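Local coordinates for protein mycolic acid synthase (Mycobacterium tuberculosis, PDB 1L1E) that probably converts a double bond of an alpha mycolic acid into a cyclopropane ring, using a methylene group taken from S-adenosyl-L-methionine, at residues 53-58 with 280-285. Numbering follows the deposited sequence.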
loop_
_atom_site.group_PDB
_atom_site.type_symbol
_atom_site.label_atom_id
_atom_site.label_comp_id
_atom_site.label_asym_id
_atom_site.label_seq_id
_atom_site.Cartn_x
_atom_site.Cartn_y
_atom_site.Cartn_z
ATOM N N ILE A 53 -6.778 5.970 -4.856
ATOM C CA ILE A 53 -7.847 5.075 -4.421
ATOM C C ILE A 53 -8.815 4.826 -5.598
ATOM O O ILE A 53 -9.147 3.677 -5.912
ATOM C CB ILE A 53 -8.585 5.678 -3.211
ATOM C CG1 ILE A 53 -7.627 5.753 -2.026
ATOM C CG2 ILE A 53 -9.825 4.870 -2.887
ATOM C CD1 ILE A 53 -8.185 6.474 -0.811
ATOM N N ASP A 54 -9.239 5.887 -6.287
ATOM C CA ASP A 54 -10.140 5.706 -7.431
ATOM C C ASP A 54 -9.465 4.926 -8.569
ATOM O O ASP A 54 -10.111 4.165 -9.288
ATOM C CB ASP A 54 -10.636 7.059 -7.981
ATOM C CG ASP A 54 -11.547 7.799 -7.007
ATOM O OD1 ASP A 54 -11.993 7.193 -6.004
ATOM O OD2 ASP A 54 -11.817 8.998 -7.247
ATOM N N LEU A 55 -8.163 5.111 -8.742
ATOM C CA LEU A 55 -7.458 4.393 -9.801
ATOM C C LEU A 55 -7.482 2.890 -9.537
ATOM O O LEU A 55 -7.790 2.093 -10.425
ATOM C CB LEU A 55 -6.005 4.870 -9.897
ATOM C CG LEU A 55 -5.123 4.102 -10.893
ATOM C CD1 LEU A 55 -5.553 4.416 -12.337
ATOM C CD2 LEU A 55 -3.658 4.484 -10.677
ATOM N N ALA A 56 -7.154 2.511 -8.308
ATOM C CA ALA A 56 -7.130 1.103 -7.924
ATOM C C ALA A 56 -8.511 0.484 -7.991
ATOM O O ALA A 56 -8.705 -0.544 -8.616
ATOM C CB ALA A 56 -6.562 0.954 -6.524
ATOM N N LEU A 57 -9.479 1.134 -7.359
ATOM C CA LEU A 57 -10.843 0.626 -7.323
ATOM C C LEU A 57 -11.511 0.605 -8.692
ATOM O O LEU A 57 -12.308 -0.275 -8.966
ATOM C CB LEU A 57 -11.669 1.443 -6.332
ATOM C CG LEU A 57 -11.144 1.418 -4.890
ATOM C CD1 LEU A 57 -12.052 2.279 -4.007
ATOM C CD2 LEU A 57 -11.098 -0.034 -4.371
ATOM N N GLY A 58 -11.184 1.565 -9.548
ATOM C CA GLY A 58 -11.775 1.597 -10.873
ATOM C C GLY A 58 -11.471 0.333 -11.658
ATOM O O GLY A 58 -12.238 -0.067 -12.531
ATOM N N VAL A 280 7.042 1.152 -8.259
ATOM C CA VAL A 280 5.782 0.810 -7.595
ATOM C C VAL A 280 4.820 0.448 -8.720
ATOM O O VAL A 280 4.562 1.258 -9.613
ATOM C CB VAL A 280 5.201 1.985 -6.789
ATOM C CG1 VAL A 280 3.783 1.649 -6.327
ATOM C CG2 VAL A 280 6.073 2.265 -5.580
ATOM N N ASP A 281 4.295 -0.773 -8.669
ATOM C CA ASP A 281 3.396 -1.271 -9.696
ATOM C C ASP A 281 2.027 -1.677 -9.156
ATOM O O ASP A 281 1.890 -2.088 -8.000
ATOM C CB ASP A 281 4.009 -2.496 -10.379
ATOM C CG ASP A 281 4.998 -2.140 -11.496
ATOM O OD1 ASP A 281 5.345 -0.956 -11.661
ATOM O OD2 ASP A 281 5.436 -3.070 -12.205
ATOM N N GLN A 282 1.020 -1.559 -10.011
ATOM C CA GLN A 282 -0.325 -1.970 -9.666
ATOM C C GLN A 282 -0.602 -3.114 -10.631
ATOM O O GLN A 282 -0.606 -2.922 -11.852
ATOM C CB GLN A 282 -1.346 -0.842 -9.894
ATOM C CG GLN A 282 -1.267 0.350 -8.922
ATOM C CD GLN A 282 -2.605 1.096 -8.809
ATOM O OE1 GLN A 282 -3.411 1.090 -9.742
ATOM N NE2 GLN A 282 -2.839 1.741 -7.667
ATOM N N PHE A 283 -0.805 -4.310 -10.081
ATOM C CA PHE A 283 -1.081 -5.486 -10.893
ATOM C C PHE A 283 -2.553 -5.826 -10.833
ATOM O O PHE A 283 -3.123 -5.965 -9.750
ATOM C CB PHE A 283 -0.310 -6.711 -10.387
ATOM C CG PHE A 283 1.183 -6.544 -10.373
ATOM C CD1 PHE A 283 1.819 -5.962 -9.288
ATOM C CD2 PHE A 283 1.959 -7.011 -11.435
ATOM C CE1 PHE A 283 3.211 -5.848 -9.249
ATOM C CE2 PHE A 283 3.348 -6.904 -11.406
ATOM C CZ PHE A 283 3.977 -6.323 -10.311
ATOM N N THR A 284 -3.176 -5.955 -11.995
ATOM C CA THR A 284 -4.562 -6.338 -12.027
ATOM C C THR A 284 -4.526 -7.827 -12.332
ATOM O O THR A 284 -3.984 -8.250 -13.357
ATOM C CB THR A 284 -5.343 -5.591 -13.119
ATOM O OG1 THR A 284 -5.261 -4.175 -12.886
ATOM C CG2 THR A 284 -6.810 -6.018 -13.087
ATOM N N LEU A 285 -5.078 -8.619 -11.426
ATOM C CA LEU A 285 -5.092 -10.066 -11.594
ATOM C C LEU A 285 -6.518 -10.609 -11.653
ATOM O O LEU A 285 -7.341 -10.317 -10.784
ATOM C CB LEU A 285 -4.343 -10.718 -10.434
ATOM C CG LEU A 285 -3.032 -10.042 -10.029
ATOM C CD1 LEU A 285 -2.499 -10.715 -8.790
ATOM C CD2 LEU A 285 -2.030 -10.108 -11.160
#
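Gln282 sends CG away from its own carbonyl carbon (chi1 -70°) and runs on extended (chi2 -156°), which carries its amide across to helix 45-58, while Leu55 turns CG anti to its backbone N (chi1 175°) and brings CD2 over one face of that amide. The pairing belongs to the Rossmann-like fold of S-adenosylmethionine-dependent methyltransferases. Strand 279-286, the antiparallel strand inserted between 163-170 and 221-227, here meets a helix that packs on one face of the sheet. The backbones stay well apart, with Ala56 CA 7.7 Å from Gln282 CA, and the long glutamine side chain bridges the gap.

Leu55 lies nearest the oxygen end of the amide: CD2 is 3.5 Å from Gln282 OE1 and 4.0 Å from Gln282 CD, and the two side chains pass at a slant. The methyl of Ala56 approaches the nitrogen end obliquely from the opposite side of the amide plane, its CB 4.0 Å from Gln282 NE2, and also rests on Leu165 of the neighbouring strand 163-170. The helix thus offers the amide hydrocarbon, and the polar needs of the amide are met elsewhere. OE1 is hydrogen-bonded to Lys59 NZ, just past the helical segment, and NE2 to His167 ND1. Held at both ends, the amide has its rotation fixed, and each end of this buried group has a hydrogen-bond partner.

His167 also lines the pocket of the bound carbonate, so Gln282 probably acts from the second shell to position that ring. Bound S-adenosyl-L-homocysteine is about 9 Å from the side chain of Ala56, which places the contact near, but not in, the cofactor site. Within this small interface of 109 Å², Leu55 CG adds a second approach to the amide oxygen, 3.7 Å from Gln282 OE1.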